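Local structure of 4-hydroxybutyrate CoA-transferase (Porphyromonas gingivalis, 3D3U) at residues P263-T268 with N284-C289; Q159-G164 with D279-N284; E239-G244 with S269-S274. The protein probably transfers coenzyme A from an acyl-CoA donor to a small carboxylic acid such as 4-hydroxybutyrate or acetate. All blocks are in the same frame, centred on the assembly; numbering follows the deposited sequence.

Contact 1 of 3, residues P263-T268 with N284-C289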
# COMPACT_ATOMS: atom_id res chain seq x y z
N PRO A 263 7.86 17.05 8.31
CA PRO A 263 8.56 16.79 9.57
C PRO A 263 7.55 16.58 10.67
O PRO A 263 6.50 17.22 10.70
CB PRO A 263 9.34 18.06 9.79
CG PRO A 263 8.62 19.04 9.03
CD PRO A 263 8.16 18.38 7.76
N GLU A 264 7.84 15.62 11.52
CA GLU A 264 6.99 15.25 12.65
C GLU A 264 5.70 14.54 12.31
O GLU A 264 4.79 14.57 13.07
CB GLU A 264 6.76 16.42 13.59
CG GLU A 264 8.05 16.94 14.15
CD GLU A 264 7.88 17.84 15.38
OE1 GLU A 264 6.69 18.12 15.71
OE2 GLU A 264 8.92 18.27 16.02
N LYS A 265 5.59 13.89 11.16
CA LYS A 265 4.34 13.14 10.90
C LYS A 265 4.61 11.94 10.06
O LYS A 265 5.67 11.88 9.45
CB LYS A 265 3.21 14.02 10.31
CG LYS A 265 3.64 15.12 9.41
CD LYS A 265 2.59 16.27 9.41
CE LYS A 265 2.43 17.11 10.69
NZ LYS A 265 1.66 16.34 11.63
N VAL A 266 3.69 10.97 10.11
CA VAL A 266 3.92 9.72 9.42
C VAL A 266 3.07 9.85 8.23
O VAL A 266 1.84 9.99 8.37
CB VAL A 266 3.42 8.45 10.15
CG1 VAL A 266 4.35 7.98 11.22
CG2 VAL A 266 2.23 8.75 10.85
N VAL A 267 3.69 9.77 7.06
CA VAL A 267 2.89 9.84 5.89
C VAL A 267 2.76 8.50 5.21
O VAL A 267 3.74 7.81 5.09
CB VAL A 267 3.25 11.05 5.03
CG1 VAL A 267 3.39 12.21 5.97
CG2 VAL A 267 4.54 10.92 4.21
N THR A 268 1.52 8.08 4.90
CA THR A 268 1.20 7.15 3.78
C THR A 268 0.02 7.51 2.78
O THR A 268 -0.57 8.65 2.65
CB THR A 268 0.95 5.68 4.30
OG1 THR A 268 0.02 5.65 5.40
CG2 THR A 268 2.13 5.14 4.95
N ASN A 284 -6.00 12.09 14.35
CA ASN A 284 -4.75 12.21 15.02
C ASN A 284 -3.83 13.08 14.15
O ASN A 284 -3.52 12.75 13.02
CB ASN A 284 -4.26 10.80 15.44
CG ASN A 284 -2.83 10.77 15.79
OD1 ASN A 284 -2.09 11.73 15.59
ND2 ASN A 284 -2.41 9.64 16.30
N PRO A 285 -3.45 14.22 14.71
CA PRO A 285 -2.67 15.21 14.00
C PRO A 285 -1.45 14.59 13.36
O PRO A 285 -1.01 15.00 12.36
CB PRO A 285 -2.16 16.13 15.15
CG PRO A 285 -3.19 16.00 16.23
CD PRO A 285 -3.68 14.60 16.11
N VAL A 286 -0.87 13.61 13.96
CA VAL A 286 0.47 13.33 13.52
C VAL A 286 0.51 12.30 12.34
O VAL A 286 1.61 11.88 11.83
CB VAL A 286 1.31 12.89 14.67
CG1 VAL A 286 1.09 11.39 14.95
CG2 VAL A 286 2.64 13.06 14.22
N ILE A 287 -0.71 11.92 11.92
CA ILE A 287 -0.90 11.01 10.83
C ILE A 287 -1.61 11.71 9.72
O ILE A 287 -2.56 12.47 9.98
CB ILE A 287 -1.68 9.82 11.29
CG1 ILE A 287 -0.69 8.72 11.69
CG2 ILE A 287 -2.58 9.27 10.20
CD1 ILE A 287 -0.85 8.20 13.13
N GLU A 288 -1.11 11.48 8.49
CA GLU A 288 -1.63 12.12 7.30
C GLU A 288 -1.63 11.29 6.00
O GLU A 288 -0.61 10.59 5.67
CB GLU A 288 -0.88 13.40 7.09
CG GLU A 288 -1.26 14.39 8.17
CD GLU A 288 -0.43 15.65 8.06
OE1 GLU A 288 0.60 15.59 7.37
OE2 GLU A 288 -0.81 16.71 8.63
N CYS A 289 -2.72 11.38 5.22
CA CYS A 289 -2.72 10.61 3.99
C CYS A 289 -2.48 11.43 2.80
O CYS A 289 -2.79 12.60 2.78
CB CYS A 289 -4.00 9.84 3.89
SG CYS A 289 -3.94 8.44 5.07

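Contact 2 of 3, residues Q159-G164 with D279-N284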
# COMPACT_ATOMS: atom_id res chain seq x y z
N GLN A 159 -18.19 4.91 11.37
CA GLN A 159 -17.01 4.23 11.87
C GLN A 159 -15.68 4.62 11.14
O GLN A 159 -14.59 4.38 11.70
CB GLN A 159 -17.20 2.72 11.74
CG GLN A 159 -16.99 1.91 13.00
CD GLN A 159 -18.32 1.52 13.51
OE1 GLN A 159 -18.57 0.36 13.93
NE2 GLN A 159 -19.26 2.49 13.42
N MET A 160 -15.74 5.15 9.91
CA MET A 160 -14.49 5.48 9.15
C MET A 160 -13.76 6.57 9.90
O MET A 160 -14.37 7.60 10.15
CB MET A 160 -14.77 5.99 7.71
CG MET A 160 -13.49 6.36 6.94
SD MET A 160 -12.34 4.90 6.71
CE MET A 160 -13.20 3.87 5.59
N PRO A 161 -12.51 6.37 10.29
CA PRO A 161 -11.70 7.41 10.93
C PRO A 161 -11.40 8.64 10.07
O PRO A 161 -11.40 8.57 8.85
CB PRO A 161 -10.35 6.69 11.20
CG PRO A 161 -10.37 5.57 10.42
CD PRO A 161 -11.74 5.12 10.18
N PHE A 162 -11.10 9.73 10.73
CA PHE A 162 -10.86 10.95 10.06
C PHE A 162 -9.40 11.17 10.18
O PHE A 162 -8.91 11.36 11.29
CB PHE A 162 -11.57 12.10 10.78
CG PHE A 162 -11.64 13.39 9.96
CD1 PHE A 162 -10.58 14.32 9.98
CD2 PHE A 162 -12.74 13.67 9.17
CE1 PHE A 162 -10.61 15.49 9.23
CE2 PHE A 162 -12.77 14.85 8.43
CZ PHE A 162 -11.69 15.75 8.47
N ILE A 163 -8.76 11.25 9.02
CA ILE A 163 -7.33 11.46 8.87
C ILE A 163 -7.08 12.53 7.80
O ILE A 163 -7.80 12.63 6.76
CB ILE A 163 -6.75 10.15 8.38
CG1 ILE A 163 -7.21 9.00 9.26
CG2 ILE A 163 -5.22 10.22 8.18
CD1 ILE A 163 -6.54 7.81 8.85
N GLY A 164 -6.01 13.28 8.01
CA GLY A 164 -5.85 14.57 7.36
C GLY A 164 -4.80 14.42 6.33
O GLY A 164 -4.62 13.32 5.85
N ASP A 279 -9.02 2.96 15.65
CA ASP A 279 -9.14 3.97 16.71
C ASP A 279 -7.96 4.85 17.01
O ASP A 279 -8.18 5.94 17.48
CB ASP A 279 -9.65 3.46 18.08
CG ASP A 279 -10.73 2.47 17.97
OD1 ASP A 279 -11.37 2.43 16.91
OD2 ASP A 279 -10.99 1.65 18.89
N PHE A 280 -6.73 4.40 16.81
CA PHE A 280 -5.54 5.26 17.03
C PHE A 280 -5.43 6.32 15.92
O PHE A 280 -5.15 7.53 16.18
CB PHE A 280 -4.28 4.40 17.04
CG PHE A 280 -2.96 5.16 17.10
CD1 PHE A 280 -2.48 5.70 18.32
CD2 PHE A 280 -2.10 5.23 15.96
CE1 PHE A 280 -1.20 6.38 18.41
CE2 PHE A 280 -0.83 5.90 16.07
CZ PHE A 280 -0.39 6.48 17.33
N VAL A 281 -5.63 5.91 14.67
CA VAL A 281 -5.43 6.91 13.61
C VAL A 281 -6.57 7.93 13.49
O VAL A 281 -6.43 9.05 12.91
CB VAL A 281 -5.08 6.27 12.28
CG1 VAL A 281 -3.89 5.27 12.54
CG2 VAL A 281 -6.36 5.65 11.58
N ASN A 282 -7.70 7.58 14.09
CA ASN A 282 -8.79 8.49 13.99
C ASN A 282 -8.39 9.81 14.63
O ASN A 282 -7.95 9.85 15.77
CB ASN A 282 -9.97 7.86 14.63
CG ASN A 282 -11.24 8.63 14.38
OD1 ASN A 282 -11.30 9.52 13.53
ND2 ASN A 282 -12.27 8.29 15.13
N ASN A 283 -8.46 10.89 13.85
CA ASN A 283 -8.39 12.26 14.38
C ASN A 283 -7.07 12.40 15.04
O ASN A 283 -7.03 12.71 16.21
CB ASN A 283 -9.44 12.51 15.45
CG ASN A 283 -10.65 13.12 14.89
OD1 ASN A 283 -10.57 14.14 14.21
ND2 ASN A 283 -11.81 12.51 15.13
N ASN A 284 -6.00 12.09 14.35
CA ASN A 284 -4.75 12.21 15.02
C ASN A 284 -3.83 13.08 14.15
O ASN A 284 -3.52 12.75 13.02
CB ASN A 284 -4.26 10.80 15.44
CG ASN A 284 -2.83 10.77 15.79
OD1 ASN A 284 -2.09 11.73 15.59
ND2 ASN A 284 -2.41 9.64 16.30

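Contact 3 of 3, residues E239-G244 with S269-S274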
# COMPACT_ATOMS: atom_id res chain seq x y z
N GLU A 239 4.13 3.54 1.29
CA GLU A 239 2.86 3.43 0.75
C GLU A 239 1.86 2.80 1.68
O GLU A 239 0.72 3.00 1.45
CB GLU A 239 2.83 2.88 -0.65
CG GLU A 239 3.34 1.47 -0.86
CD GLU A 239 2.96 0.99 -2.28
OE1 GLU A 239 1.73 0.65 -2.46
OE2 GLU A 239 3.89 0.96 -3.20
N MET A 240 2.20 2.03 2.71
CA MET A 240 1.10 1.58 3.65
C MET A 240 1.55 1.24 5.02
O MET A 240 2.68 1.01 5.21
CB MET A 240 0.30 0.40 3.12
CG MET A 240 1.15 -0.82 2.89
SD MET A 240 0.31 -2.03 1.72
CE MET A 240 0.31 -1.30 0.02
N PHE A 241 0.70 1.18 5.98
CA PHE A 241 1.24 0.66 7.20
C PHE A 241 0.21 0.00 8.06
O PHE A 241 -1.02 0.20 7.81
CB PHE A 241 2.07 1.72 7.96
CG PHE A 241 1.27 2.77 8.55
CD1 PHE A 241 1.25 4.02 7.97
CD2 PHE A 241 0.47 2.52 9.66
CE1 PHE A 241 0.41 5.08 8.49
CE2 PHE A 241 -0.36 3.56 10.22
CZ PHE A 241 -0.36 4.87 9.63
N THR A 242 0.67 -0.80 9.05
CA THR A 242 -0.27 -1.52 9.99
C THR A 242 -0.00 -1.16 11.46
O THR A 242 0.69 -0.17 11.81
CB THR A 242 -0.22 -3.10 9.92
OG1 THR A 242 0.21 -3.60 8.65
CG2 THR A 242 -1.62 -3.78 10.19
N ASP A 243 -0.49 -2.05 12.31
CA ASP A 243 -0.31 -1.93 13.75
C ASP A 243 1.10 -1.78 14.17
O ASP A 243 1.30 -1.29 15.22
CB ASP A 243 -0.88 -3.13 14.48
CG ASP A 243 -2.34 -3.35 14.18
OD1 ASP A 243 -3.07 -3.69 15.15
OD2 ASP A 243 -2.86 -3.21 13.02
N GLY A 244 2.08 -2.17 13.36
CA GLY A 244 3.49 -2.14 13.82
C GLY A 244 3.94 -0.72 14.04
O GLY A 244 4.56 -0.35 15.08
N SER A 269 -0.37 6.42 2.13
CA SER A 269 -1.27 6.41 1.04
C SER A 269 -2.33 5.43 1.46
O SER A 269 -3.40 5.49 0.96
CB SER A 269 -0.54 5.90 -0.20
OG SER A 269 -1.19 6.34 -1.36
N LEU A 270 -2.06 4.55 2.38
CA LEU A 270 -3.14 3.78 2.98
C LEU A 270 -2.69 3.10 4.22
O LEU A 270 -1.50 3.03 4.51
CB LEU A 270 -3.73 2.72 2.05
CG LEU A 270 -2.81 1.71 1.38
CD1 LEU A 270 -3.61 0.48 1.20
CD2 LEU A 270 -2.36 2.25 0.01
N ILE A 271 -3.69 2.58 4.92
CA ILE A 271 -3.59 1.94 6.25
C ILE A 271 -4.63 0.82 6.47
O ILE A 271 -5.80 1.01 6.23
CB ILE A 271 -3.89 2.97 7.30
CG1 ILE A 271 -3.14 4.26 7.08
CG2 ILE A 271 -3.58 2.43 8.68
CD1 ILE A 271 -3.63 5.30 8.15
N PHE A 272 -4.25 -0.33 6.99
CA PHE A 272 -5.25 -1.25 7.49
C PHE A 272 -4.70 -2.12 8.57
O PHE A 272 -3.48 -2.20 8.72
CB PHE A 272 -5.68 -2.12 6.39
CG PHE A 272 -4.56 -2.61 5.48
CD1 PHE A 272 -4.17 -1.88 4.33
CD2 PHE A 272 -4.00 -3.88 5.67
CE1 PHE A 272 -3.15 -2.37 3.45
CE2 PHE A 272 -3.03 -4.38 4.78
CZ PHE A 272 -2.59 -3.62 3.70
N GLY A 273 -5.55 -2.76 9.36
CA GLY A 273 -5.03 -3.53 10.48
C GLY A 273 -6.13 -3.77 11.45
O GLY A 273 -7.30 -4.01 11.07
N SER A 274 -5.82 -3.68 12.71
CA SER A 274 -6.82 -4.01 13.70
C SER A 274 -7.72 -2.75 14.04
O SER A 274 -7.40 -1.60 13.67
CB SER A 274 -6.07 -4.48 14.94
OG SER A 274 -5.63 -3.32 15.66

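Contact 1 of 3, residues P263-T268 with N284-C289
The end of K265 lies to one side of the carboxylate plane of E288. K265 CD packs 3.4 Å from the carboxylate carbon E288 CD, and K265 CE and NZ stand farther above the same side. The second flat group is the N284 amide. N284 OD1 accepts from V286 N at 2.8 Å, with the donor tilted 23° from the carbonyl plane. This is an Asx turn. It accompanies the type I turn N284 to I287.

The backbones then run as neighbouring parallel strands, V266 opposite I287, V267 opposite E288 and T268 opposite C289. V266 N donates to V286 O at 2.8 Å in a nearly straight bond. The next two rungs, E288 N to V266 O at 3.3 Å and T268 N to E288 O at 3.4 Å, are weak. V266 and I287 point the same way on one face, with T268 and C289. V267 and E288 take the other face. Strands 266-268 and 287-289 are the two strands of a beta-alpha-beta unit whose helix is 275-281. Strand 235-237 lies beyond V266 and V267.

The K265 chain is bent at its last two torsions (chi3 70°, chi4 -78°). The bend folds NZ back to P285 O, where K265 NZ makes a weak bond of 3.1 Å. E288 OE2 is 3.9 Å from K265 NZ, a long salt bridge, and E288 OE1 has a weak bond from Y290 OH. Neither partner therefore holds the ammonium tightly, and V266 N to V286 O is the firm bond of the pairing.

Contact 2 of 3, residues Q159-G164 with D279-N284
N283 N donates to F162 O at 2.6 Å, with the donor tilted 18° from the carbonyl plane. The bond joins the loop before strand 164-165 to the C-terminal end of helix 275-281, the connecting helix of a beta-alpha-beta unit. N282 is the first residue to leave helical geometry there. It makes the second bond with F162: the amide oxygen N282 OD1 accepts from F162 N at 2.8 Å. This N-H points almost straight at the oxygen (167°), but it comes from above the carbonyl plane of the amide and not along a lone pair. CG of N282 is anti to its own backbone N (chi1 -170°), which swings the amide across to the loop. Both main-chain polar atoms of F162 are therefore held by the helix end, one by a side chain and one by a backbone N.

The F162 ring leads away from this pair of bonds, toward S125 of strand 119-125. P161 faces N282 directly, and P161 CB packs against N282 CB at 3.6 Å.

The rest of the contact is apolar. V281 CG2 touches both P161 and I163, whose side chains cross that of V281 at an angle. V281 CG2 is 4.1 Å from P161 CB and 3.5 Å from I163 CD1.

Contact 3 of 3, residues E239-G244 with S269-S274
I271 packs against F241 with each of its side-chain carbons beyond CB. I271 CB itself lies near the carbonyl oxygen F241 O. The branch I271 CG2 touches F241 O and lies 3.7 Å from the ring atom F241 CE2. The other branch, I271 CG1, rises over one face of the F241 ring, offset toward the rim, and makes a CH-pi contact 4.1 Å from the ring centroid. The chain is extended beyond it (chi2 175°), so that I271 CD1 reaches F241 CZ at 3.6 Å. The two side chains lie side by side and point the same way. L277 of helix 275-281 touches both.

M240, one residue before F241, makes a different contact. M240 CB rests on L270 CG at 3.8 Å. The sulfur M240 SD meets F272 CZ at 3.9 Å, approaching the ring obliquely in a Met-aromatic contact. F62 stacks edge-to-face on F272.

Three backbone bonds join the segments in this part, two of them weak. F241 N donates to L270 O at 3.2 Å. The bonds from L270 N to E239 O and from F272 N to F241 O are the weak ones. F241 and I271 form a single bridge.

At the far end the D243 carboxylate takes two bonds, one on each oxygen. S274 OG donates to D243 OD1 at 2.6 Å, and S274 N gives to the syn lone pair of D243 OD2 at 3.0 Å. S274 is the N-cap of helix 275-281, and its OG also caps L277 N. The carboxylate therefore positions the capping serine, and its charge would probably suit the positive end of the helix dipole. Two adjacent loops running from strand ends into helices, as here, are characteristic of the C-terminal edge of a parallel alpha/beta sheet of Rossmann type.

Overall arrangement
The three contacts follow one beta-alpha-beta unit through the fold. Contact 1 pairs its two strands, contact 2 holds the C-terminal end of its helix, and contact 3 caps the start of that helix. The centres lie 11 to 12 Å apart. Contacts 1 and 2 share N284, and G164 O probably accepts from C289 N at 2.8 Å, which adds strand 164-165 to the edge of the sheet. F280 CE2 also packs on I287 CD1 at 3.7 Å. T268 of contact 1 leads directly into contact 3, where T268 CG2 touches M240 N. Between contacts 2 and 3, I163 CD1 meets I271 CD1 at 3.9 Å.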